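Local coordinates for protein carboxylic ester hydrolase (Aspergillus niger, PDB 7K4O) that hydrolyses ester bonds as a secreted fungal tannin acyl hydrolase (tannase) of the serine esterase type, probably releasing gallic acid from tannins, at residues Ala180-Cys185 and Asp201-Ala206; Asp272-Thr277 and Val305-Ile310; Arg319-Ser324 and Asp547-Pro552. All blocks are in the same frame, centred on the assembly; numbering follows the deposited sequence.

Contact 1. Residues Ala180-Cys185 and Asp201-Ala206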
loop_
_atom_site.group_PDB
_atom_site.type_symbol
_atom_site.label_atom_id
_atom_site.label_comp_id
_atom_site.label_asym_id
_atom_site.label_seq_id
_atom_site.Cartn_x
_atom_site.Cartn_y
_atom_site.Cartn_z
ATOM N N ALA A 180 9.392 -18.212 3.083
ATOM C CA ALA A 180 9.779 -16.807 2.850
ATOM C C ALA A 180 8.517 -15.997 2.572
ATOM O O ALA A 180 7.653 -16.416 1.764
ATOM C CB ALA A 180 10.774 -16.738 1.700
ATOM N N TYR A 181 8.452 -14.835 3.211
ATOM C CA TYR A 181 7.261 -13.968 3.205
ATOM C C TYR A 181 7.669 -12.526 2.925
ATOM O O TYR A 181 8.822 -12.146 3.102
ATOM C CB TYR A 181 6.568 -14.069 4.559
ATOM C CG TYR A 181 6.140 -15.467 4.944
ATOM C CD1 TYR A 181 4.995 -15.996 4.404
ATOM C CD2 TYR A 181 6.884 -16.258 5.810
ATOM C CE1 TYR A 181 4.565 -17.274 4.717
ATOM C CE2 TYR A 181 6.461 -17.537 6.130
ATOM C CZ TYR A 181 5.281 -18.023 5.622
ATOM O OH TYR A 181 4.850 -19.272 5.969
ATOM N N TYR A 182 6.678 -11.747 2.535
ATOM C CA TYR A 182 6.754 -10.283 2.432
ATOM C C TYR A 182 5.567 -9.698 3.191
ATOM O O TYR A 182 4.464 -10.239 3.156
ATOM C CB TYR A 182 6.697 -9.789 0.976
ATOM C CG TYR A 182 6.759 -8.284 0.894
ATOM C CD1 TYR A 182 7.973 -7.661 1.047
ATOM C CD2 TYR A 182 5.623 -7.495 0.770
ATOM C CE1 TYR A 182 8.083 -6.278 1.029
ATOM C CE2 TYR A 182 5.721 -6.113 0.730
ATOM C CZ TYR A 182 6.952 -5.510 0.860
ATOM O OH TYR A 182 7.096 -4.134 0.883
ATOM N N GLN A 183 5.801 -8.553 3.808
ATOM C CA GLN A 183 4.701 -7.777 4.458
ATOM C C GLN A 183 4.943 -6.277 4.259
ATOM O O GLN A 183 5.974 -5.762 4.707
ATOM C CB GLN A 183 4.520 -8.149 5.934
ATOM C CG GLN A 183 3.342 -7.438 6.597
ATOM C CD GLN A 183 3.138 -7.890 8.036
ATOM O OE1 GLN A 183 4.103 -8.231 8.712
ATOM N NE2 GLN A 183 1.862 -7.934 8.458
ATOM N N GLY A 184 4.001 -5.609 3.611
ATOM C CA GLY A 184 4.137 -4.164 3.430
ATOM C C GLY A 184 2.846 -3.520 2.983
ATOM O O GLY A 184 1.899 -4.230 2.590
ATOM N N CYS A 185 2.790 -2.180 3.025
ATOM C CA CYS A 185 1.546 -1.433 2.705
ATOM C C CYS A 185 1.956 -0.158 1.926
ATOM O O CYS A 185 3.009 0.416 2.175
ATOM C CB CYS A 185 0.774 -1.088 3.996
ATOM S SG CYS A 185 -1.018 -0.792 3.788
ATOM N N ASP A 201 9.623 -17.694 -7.299
ATOM C CA ASP A 201 9.928 -18.427 -6.044
ATOM C C ASP A 201 10.707 -17.579 -5.041
ATOM O O ASP A 201 11.219 -18.172 -4.078
ATOM C CB ASP A 201 10.660 -19.723 -6.341
ATOM C CG ASP A 201 11.834 -19.516 -7.249
ATOM O OD1 ASP A 201 12.573 -18.526 -7.046
ATOM O OD2 ASP A 201 11.924 -20.279 -8.242
ATOM N N GLU A 202 10.688 -16.257 -5.132
ATOM C CA GLU A 202 11.342 -15.417 -4.120
ATOM C C GLU A 202 10.615 -15.589 -2.771
ATOM O O GLU A 202 11.286 -15.729 -1.737
ATOM C CB GLU A 202 11.314 -13.972 -4.609
ATOM C CG GLU A 202 11.885 -12.980 -3.630
ATOM C CD GLU A 202 12.039 -11.563 -4.193
ATOM O OE1 GLU A 202 12.173 -11.470 -5.395
ATOM O OE2 GLU A 202 12.130 -10.637 -3.407
ATOM N N TRP A 203 9.291 -15.555 -2.779
ATOM C CA TRP A 203 8.469 -15.687 -1.564
ATOM C C TRP A 203 7.416 -16.766 -1.741
ATOM O O TRP A 203 6.789 -16.872 -2.824
ATOM C CB TRP A 203 7.793 -14.381 -1.178
ATOM C CG TRP A 203 8.717 -13.224 -0.976
ATOM C CD1 TRP A 203 9.936 -13.188 -0.366
ATOM C CD2 TRP A 203 8.469 -11.891 -1.443
ATOM N NE1 TRP A 203 10.437 -11.897 -0.373
ATOM C CE2 TRP A 203 9.570 -11.106 -1.054
ATOM C CE3 TRP A 203 7.413 -11.276 -2.126
ATOM C CZ2 TRP A 203 9.638 -9.731 -1.292
ATOM C CZ3 TRP A 203 7.481 -9.923 -2.365
ATOM C CH2 TRP A 203 8.565 -9.158 -1.947
ATOM N N ASP A 204 7.112 -17.449 -0.651
ATOM C CA ASP A 204 5.975 -18.382 -0.544
ATOM C C ASP A 204 4.677 -17.633 -0.315
ATOM O O ASP A 204 3.600 -18.154 -0.710
ATOM C CB ASP A 204 6.222 -19.389 0.588
ATOM C CG ASP A 204 7.483 -20.210 0.303
ATOM O OD1 ASP A 204 7.498 -20.947 -0.729
ATOM O OD2 ASP A 204 8.529 -20.026 0.987
ATOM N N GLY A 205 4.719 -16.477 0.351
ATOM C CA GLY A 205 3.489 -15.730 0.648
ATOM C C GLY A 205 3.789 -14.252 0.686
ATOM O O GLY A 205 4.811 -13.851 1.251
ATOM N N ALA A 206 2.930 -13.431 0.082
ATOM C CA ALA A 206 3.086 -11.964 0.133
ATOM C C ALA A 206 1.827 -11.359 0.763
ATOM O O ALA A 206 0.713 -11.719 0.366
ATOM C CB ALA A 206 3.290 -11.409 -1.257
#

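Contact 2. Residues Asp272-Thr277 and Val305-Ile310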
loop_
_atom_site.group_PDB
_atom_site.type_symbol
_atom_site.label_atom_id
_atom_site.label_comp_id
_atom_site.label_asym_id
_atom_site.label_seq_id
_atom_site.Cartn_x
_atom_site.Cartn_y
_atom_site.Cartn_z
ATOM N N ASP A 272 -26.400 4.336 -4.196
ATOM C CA ASP A 272 -27.751 4.653 -3.671
ATOM C C ASP A 272 -27.822 5.987 -2.936
ATOM O O ASP A 272 -28.948 6.356 -2.628
ATOM C CB ASP A 272 -28.248 3.527 -2.766
ATOM C CG ASP A 272 -28.496 2.245 -3.524
ATOM O OD1 ASP A 272 -28.696 2.307 -4.747
ATOM O OD2 ASP A 272 -28.461 1.170 -2.886
ATOM N N PHE A 273 -26.734 6.668 -2.594
ATOM C CA PHE A 273 -26.805 7.928 -1.833
ATOM C C PHE A 273 -26.430 9.125 -2.697
ATOM O O PHE A 273 -25.323 9.148 -3.291
ATOM C CB PHE A 273 -25.919 7.872 -0.608
ATOM C CG PHE A 273 -25.966 9.143 0.185
ATOM C CD1 PHE A 273 -27.180 9.590 0.718
ATOM C CD2 PHE A 273 -24.835 9.906 0.401
ATOM C CE1 PHE A 273 -27.230 10.763 1.459
ATOM C CE2 PHE A 273 -24.891 11.082 1.131
ATOM C CZ PHE A 273 -26.097 11.515 1.658
ATOM N N ASP A 274 -27.323 10.124 -2.749
ATOM C CA ASP A 274 -27.094 11.377 -3.507
ATOM C C ASP A 274 -26.674 12.459 -2.541
ATOM O O ASP A 274 -27.516 12.858 -1.693
ATOM C CB ASP A 274 -28.364 11.793 -4.242
ATOM C CG ASP A 274 -28.171 12.982 -5.174
ATOM O OD1 ASP A 274 -27.195 13.728 -5.009
ATOM O OD2 ASP A 274 -29.031 13.155 -6.047
ATOM N N ILE A 275 -25.451 12.971 -2.656
ATOM C CA ILE A 275 -24.933 13.942 -1.668
ATOM C C ILE A 275 -25.615 15.310 -1.880
ATOM O O ILE A 275 -25.400 16.183 -1.026
ATOM C CB ILE A 275 -23.395 14.082 -1.696
ATOM C CG1 ILE A 275 -22.876 14.646 -3.018
ATOM C CG2 ILE A 275 -22.724 12.751 -1.338
ATOM C CD1 ILE A 275 -21.433 15.031 -2.956
ATOM N N SER A 276 -26.374 15.496 -2.956
ATOM C CA SER A 276 -27.196 16.743 -3.132
ATOM C C SER A 276 -28.134 16.955 -1.923
ATOM O O SER A 276 -28.430 18.124 -1.611
ATOM C CB SER A 276 -27.965 16.710 -4.412
ATOM O OG SER A 276 -27.108 17.060 -5.486
ATOM N N THR A 277 -28.512 15.885 -1.218
ATOM C CA THR A 277 -29.361 15.946 0.002
ATOM C C THR A 277 -28.640 16.676 1.128
ATOM O O THR A 277 -29.302 17.029 2.130
ATOM C CB THR A 277 -29.773 14.550 0.460
ATOM O OG1 THR A 277 -28.585 13.836 0.820
ATOM C CG2 THR A 277 -30.542 13.817 -0.614
ATOM N N VAL A 305 -18.275 20.211 -6.717
ATOM C CA VAL A 305 -16.843 19.834 -6.631
ATOM C C VAL A 305 -16.778 18.396 -6.094
ATOM O O VAL A 305 -16.080 17.555 -6.716
ATOM C CB VAL A 305 -16.033 20.803 -5.777
ATOM C CG1 VAL A 305 -14.686 20.205 -5.382
ATOM C CG2 VAL A 305 -15.841 22.120 -6.527
ATOM N N ALA A 306 -17.512 18.094 -5.029
ATOM C CA ALA A 306 -17.386 16.782 -4.361
ATOM C C ALA A 306 -17.854 15.720 -5.336
ATOM O O ALA A 306 -17.214 14.654 -5.426
ATOM C CB ALA A 306 -18.144 16.713 -3.060
ATOM N N LYS A 307 -18.975 15.940 -6.016
ATOM C CA LYS A 307 -19.523 14.917 -6.911
ATOM C C LYS A 307 -18.531 14.698 -8.049
ATOM O O LYS A 307 -18.465 13.570 -8.574
ATOM C CB LYS A 307 -20.870 15.311 -7.514
ATOM C CG LYS A 307 -22.058 15.123 -6.597
ATOM C CD LYS A 307 -23.340 15.236 -7.379
ATOM C CE LYS A 307 -24.527 15.009 -6.477
ATOM N NZ LYS A 307 -25.770 14.955 -7.268
ATOM N N THR A 308 -17.905 15.761 -8.510
ATOM C CA THR A 308 -16.985 15.684 -9.671
ATOM C C THR A 308 -15.745 14.855 -9.256
ATOM O O THR A 308 -15.300 14.038 -10.063
ATOM C CB THR A 308 -16.655 17.086 -10.203
ATOM O OG1 THR A 308 -17.914 17.689 -10.570
ATOM C CG2 THR A 308 -15.752 17.008 -11.406
ATOM N N ILE A 309 -15.223 15.095 -8.064
ATOM C CA ILE A 309 -14.049 14.350 -7.508
ATOM C C ILE A 309 -14.445 12.885 -7.414
ATOM O O ILE A 309 -13.755 12.007 -7.968
ATOM C CB ILE A 309 -13.601 14.921 -6.173
ATOM C CG1 ILE A 309 -12.986 16.303 -6.359
ATOM C CG2 ILE A 309 -12.621 13.961 -5.489
ATOM C CD1 ILE A 309 -12.750 17.070 -5.083
ATOM N N ILE A 310 -15.557 12.605 -6.748
ATOM C CA ILE A 310 -16.001 11.193 -6.579
ATOM C C ILE A 310 -16.173 10.506 -7.924
ATOM O O ILE A 310 -15.884 9.305 -8.024
ATOM C CB ILE A 310 -17.234 11.128 -5.664
ATOM C CG1 ILE A 310 -16.777 11.507 -4.260
ATOM C CG2 ILE A 310 -17.925 9.774 -5.704
ATOM C CD1 ILE A 310 -17.881 11.721 -3.274
#

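Contact 3. Residues Arg319-Ser324 and Asp547-Pro552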
loop_
_atom_site.group_PDB
_atom_site.type_symbol
_atom_site.label_atom_id
_atom_site.label_comp_id
_atom_site.label_asym_id
_atom_site.label_seq_id
_atom_site.Cartn_x
_atom_site.Cartn_y
_atom_site.Cartn_z
ATOM N N ARG A 319 -14.979 11.011 -21.644
ATOM C CA ARG A 319 -14.545 9.596 -21.564
ATOM C C ARG A 319 -13.785 9.409 -20.253
ATOM O O ARG A 319 -13.002 10.283 -19.863
ATOM C CB ARG A 319 -13.671 9.229 -22.760
ATOM C CG ARG A 319 -14.394 9.285 -24.112
ATOM C CD ARG A 319 -13.395 9.079 -25.250
ATOM N NE ARG A 319 -12.433 10.202 -25.284
ATOM C CZ ARG A 319 -11.811 10.677 -26.383
ATOM N NH1 ARG A 319 -11.966 10.108 -27.567
ATOM N NH2 ARG A 319 -11.019 11.729 -26.288
ATOM N N ARG A 320 -13.997 8.253 -19.619
ATOM C CA ARG A 320 -13.383 7.998 -18.293
ATOM C C ARG A 320 -11.902 7.631 -18.458
ATOM O O ARG A 320 -11.605 6.691 -19.210
ATOM C CB ARG A 320 -14.094 6.865 -17.562
ATOM C CG ARG A 320 -13.536 6.692 -16.147
ATOM C CD ARG A 320 -14.248 5.616 -15.359
ATOM N NE ARG A 320 -15.501 6.045 -14.761
ATOM C CZ ARG A 320 -15.637 6.641 -13.600
ATOM N NH1 ARG A 320 -14.586 7.011 -12.887
ATOM N NH2 ARG A 320 -16.874 6.901 -13.161
ATOM N N VAL A 321 -11.068 8.322 -17.716
ATOM C CA VAL A 321 -9.603 8.071 -17.661
ATOM C C VAL A 321 -9.257 7.207 -16.441
ATOM O O VAL A 321 -8.405 6.300 -16.596
ATOM C CB VAL A 321 -8.821 9.381 -17.624
ATOM C CG1 VAL A 321 -7.342 9.090 -17.804
ATOM C CG2 VAL A 321 -9.325 10.380 -18.684
ATOM N N TYR A 322 -9.817 7.516 -15.285
ATOM C CA TYR A 322 -9.516 6.738 -14.064
ATOM C C TYR A 322 -10.727 6.836 -13.134
ATOM O O TYR A 322 -11.792 7.307 -13.535
ATOM C CB TYR A 322 -8.179 7.189 -13.461
ATOM C CG TYR A 322 -7.476 6.138 -12.600
ATOM C CD1 TYR A 322 -7.378 4.834 -13.038
ATOM C CD2 TYR A 322 -6.956 6.457 -11.354
ATOM C CE1 TYR A 322 -6.789 3.850 -12.240
ATOM C CE2 TYR A 322 -6.297 5.498 -10.579
ATOM C CZ TYR A 322 -6.215 4.201 -11.043
ATOM O OH TYR A 322 -5.632 3.246 -10.221
ATOM N N PHE A 323 -10.540 6.429 -11.897
ATOM C CA PHE A 323 -11.548 6.455 -10.813
ATOM C C PHE A 323 -10.887 7.065 -9.621
ATOM O O PHE A 323 -9.661 7.247 -9.561
ATOM C CB PHE A 323 -12.157 5.070 -10.587
ATOM C CG PHE A 323 -11.144 3.946 -10.647
ATOM C CD1 PHE A 323 -10.269 3.775 -9.602
ATOM C CD2 PHE A 323 -11.058 3.130 -11.745
ATOM C CE1 PHE A 323 -9.283 2.809 -9.682
ATOM C CE2 PHE A 323 -10.119 2.114 -11.796
ATOM C CZ PHE A 323 -9.231 1.985 -10.767
ATOM N N SER A 324 -11.720 7.442 -8.678
ATOM C CA SER A 324 -11.277 8.162 -7.487
ATOM C C SER A 324 -11.634 7.349 -6.239
ATOM O O SER A 324 -12.120 6.199 -6.358
ATOM C CB SER A 324 -11.884 9.559 -7.458
ATOM O OG SER A 324 -11.266 10.357 -6.481
ATOM N N ASP A 547 -12.553 4.168 -20.998
ATOM C CA ASP A 547 -12.678 4.297 -22.467
ATOM C C ASP A 547 -11.930 5.525 -23.014
ATOM O O ASP A 547 -11.805 5.602 -24.237
ATOM C CB ASP A 547 -14.163 4.330 -22.844
ATOM C CG ASP A 547 -14.902 5.537 -22.312
ATOM O OD1 ASP A 547 -14.756 5.896 -21.138
ATOM O OD2 ASP A 547 -15.694 6.099 -23.091
ATOM N N ALA A 548 -11.366 6.402 -22.195
ATOM C CA ALA A 548 -10.455 7.468 -22.651
ATOM C C ALA A 548 -9.087 6.908 -23.075
ATOM O O ALA A 548 -8.309 7.646 -23.700
ATOM C CB ALA A 548 -10.283 8.513 -21.605
ATOM N N VAL A 549 -8.747 5.711 -22.624
ATOM C CA VAL A 549 -7.376 5.174 -22.764
ATOM C C VAL A 549 -7.388 4.047 -23.769
ATOM O O VAL A 549 -8.046 3.032 -23.554
ATOM C CB VAL A 549 -6.808 4.726 -21.411
ATOM C CG1 VAL A 549 -5.401 4.166 -21.649
ATOM C CG2 VAL A 549 -6.797 5.863 -20.419
ATOM N N PRO A 550 -6.748 4.179 -24.968
ATOM C CA PRO A 550 -6.825 3.104 -25.962
ATOM C C PRO A 550 -6.175 1.781 -25.487
ATOM O O PRO A 550 -6.633 0.750 -25.829
ATOM C CB PRO A 550 -6.142 3.711 -27.188
ATOM C CG PRO A 550 -6.305 5.182 -27.010
ATOM C CD PRO A 550 -6.191 5.441 -25.521
ATOM N N MET A 551 -5.100 1.898 -24.729
ATOM C CA MET A 551 -4.365 0.702 -24.222
ATOM C C MET A 551 -5.222 0.081 -23.118
ATOM O O MET A 551 -5.786 0.799 -22.290
ATOM C CB MET A 551 -3.036 1.115 -23.597
ATOM C CG MET A 551 -1.969 1.633 -24.558
ATOM S SD MET A 551 -1.489 0.414 -25.750
ATOM C CE MET A 551 -0.452 -0.729 -24.798
ATOM N N PRO A 552 -5.147 -1.249 -22.917
ATOM C CA PRO A 552 -5.628 -1.863 -21.685
ATOM C C PRO A 552 -4.832 -1.290 -20.517
ATOM O O PRO A 552 -3.616 -1.147 -20.518
ATOM C CB PRO A 552 -5.345 -3.376 -21.853
ATOM C CG PRO A 552 -5.127 -3.559 -23.342
ATOM C CD PRO A 552 -4.534 -2.245 -23.820
#

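Contact 1. Residues Ala180-Cys185 and Asp201-Ala206
Tyr182 and Trp203 run alongside each other, nearly parallel (22°) but displaced, with the Tyr182 ring and the Trp203 six-membered ring 4.8 Å apart between centroids. Tyr182 CB and Tyr181 O lie over one face of the indole, both toward its rim; the CB makes a CH-pi contact 3.3 Å from the six-membered centroid, and Tyr182 CD1 approaches Trp203 CH2 to 3.4 Å. Glu202 OE2 lies over the opposite face near its rim, hydrogen-bonded to Ser159 OG. Tyr182 CG is anti to the backbone N (chi1 179°), which lays its ring beside the indole and carries the hydroxyl to Gly188 O of helix 187-196. In the backbone, Ala180 O accepts Asp204 N at 2.7 Å and Gly205 N at 3.3 Å, and Tyr182 N donates to Gly205 O at 3.1 Å. Asp204 OD2 takes Ala180 N on its anti lone pair at 2.9 Å; Asp204 OD1 bridges to Lys177. The strands belong to a right-handed beta-alpha-beta crossover of the alpha/beta-hydrolase sheet, and strand 179-185 leads to the probable nucleophile elbow at Ser186. Asp204 and Gly205 bond Ala180 N and O just ahead of the Tyr181-Gly205 pair, which probably helps set the register.

Contact 2. Residues Asp272-Thr277 and Val305-Ile310
Lys307 of helix 300-310 reaches Asp274, Ile275 and Ser276 in the loop after helix 266-272, and its side chain carries most of the contact. At CB it leaves the helix toward the loop, and chi1 of -79° sets CG anti to the carbonyl carbon. CG is the first atom to touch: it lies 3.7 Å from Ile275 CD1, and Ile275 CG1 is just as near. From there the chain is extended, running past the isoleucine in the opposite direction, and Lys307 CE lies 3.8 Å from Ile275 CG1. The same CE approaches Asp274 OD1 (3.3 Å) and Ser276 OG (3.4 Å), which lie on the side its ammonium group faces. Lys307 NZ then forms a salt bridge with Asp274 OD1 at 2.9 Å, on the syn side but 31° out of the carboxylate plane, and a hydrogen bond to Ser276 OG at 3.1 Å.

The oxygen it meets is already engaged in an Asx turn: Asp274 OD1 also accepts Ser276 N at 2.8 Å, from the other face of the carboxylate. Two donors thus hold the carboxylate in place. The turn places Ser276 beside Asp274, and its OG is also within bonding distance of the lysine. Asp274 O accepts from both Thr277 N and Thr277 OG1 as the chain enters a 3-10 segment.

Nearer the helix, Ile275 CD1 meets Ala306 CB at 3.7 Å. Ile275 also touches Thr248 of helix 238-252 and Ile303, one helical turn before Lys307, while Ala306 packs on Phe331.

Contact 3. Residues Arg319-Ser324 and Asp547-Pro552
Arg320 N gives its hydrogen to Asp547 OD1 at 2.9 Å, the shortest polar bond between the two loops; the carboxylate is approached on its syn side, 34° out of plane. The carboxylate reaches this amide because Asp547 CG stands between its own backbone N and carbonyl carbon (chi1 65°). The next link runs the other way: Ala548 N donates to Arg320 O at 3.0 Å, nearly straight at hydrogen but from well above the carbonyl plane. Arg320 is thus held through both its N and its O.

Neither arginine pairs its charge with Asp547. Arg319 runs at a slant past Asp547, its aliphatic CG 3.6 Å from OD2, while its NE makes a salt bridge with Asp315. The bent Arg320 chain leads away, and its NH1 returns to Tyr322 O at 2.9 Å, close to the guanidinium plane. Ala548 CB packs against Arg320 O at 3.3 Å, Arg319 CB at 3.7 Å and Val321 CG2 at 3.6 Å. Val549 CG2 meets Val321 CG1 more loosely, the two side chains crossing near a right angle. Val321 O is buried here without a polar partner in the model.

The contact ties the C-terminal tail beyond helix 536-541 to the loop after helix 300-310. Val321 and Ala548 rest on helix 376-390, Val549 touches Phe217 of helix 215-221, and Tyr322 and Phe323 pack on helix 425-438.

Along the chain the contacts come in series: contact 1 closes before contact 2 opens, and contact 2 before contact 3. Contact 1 is buried in the central mixed sheet, whereas contact 2 joins a loop to a helix and contact 3 joins two loops, all outside the sheet. The centres of contacts 1 and 2 are about 39 Å apart, on opposite sides of the chain's centre; those of contacts 1 and 3 are about 31 Å apart. Contacts 2 and 3, with centres about 21 Å apart, touch where Ile309 O packs 3.1 Å from Ser324 CB. Helix 300-310 therefore borders both, linking loop 272-277 with the region that receives the C-terminal tail, while contact 1 belongs to the hydrolase core.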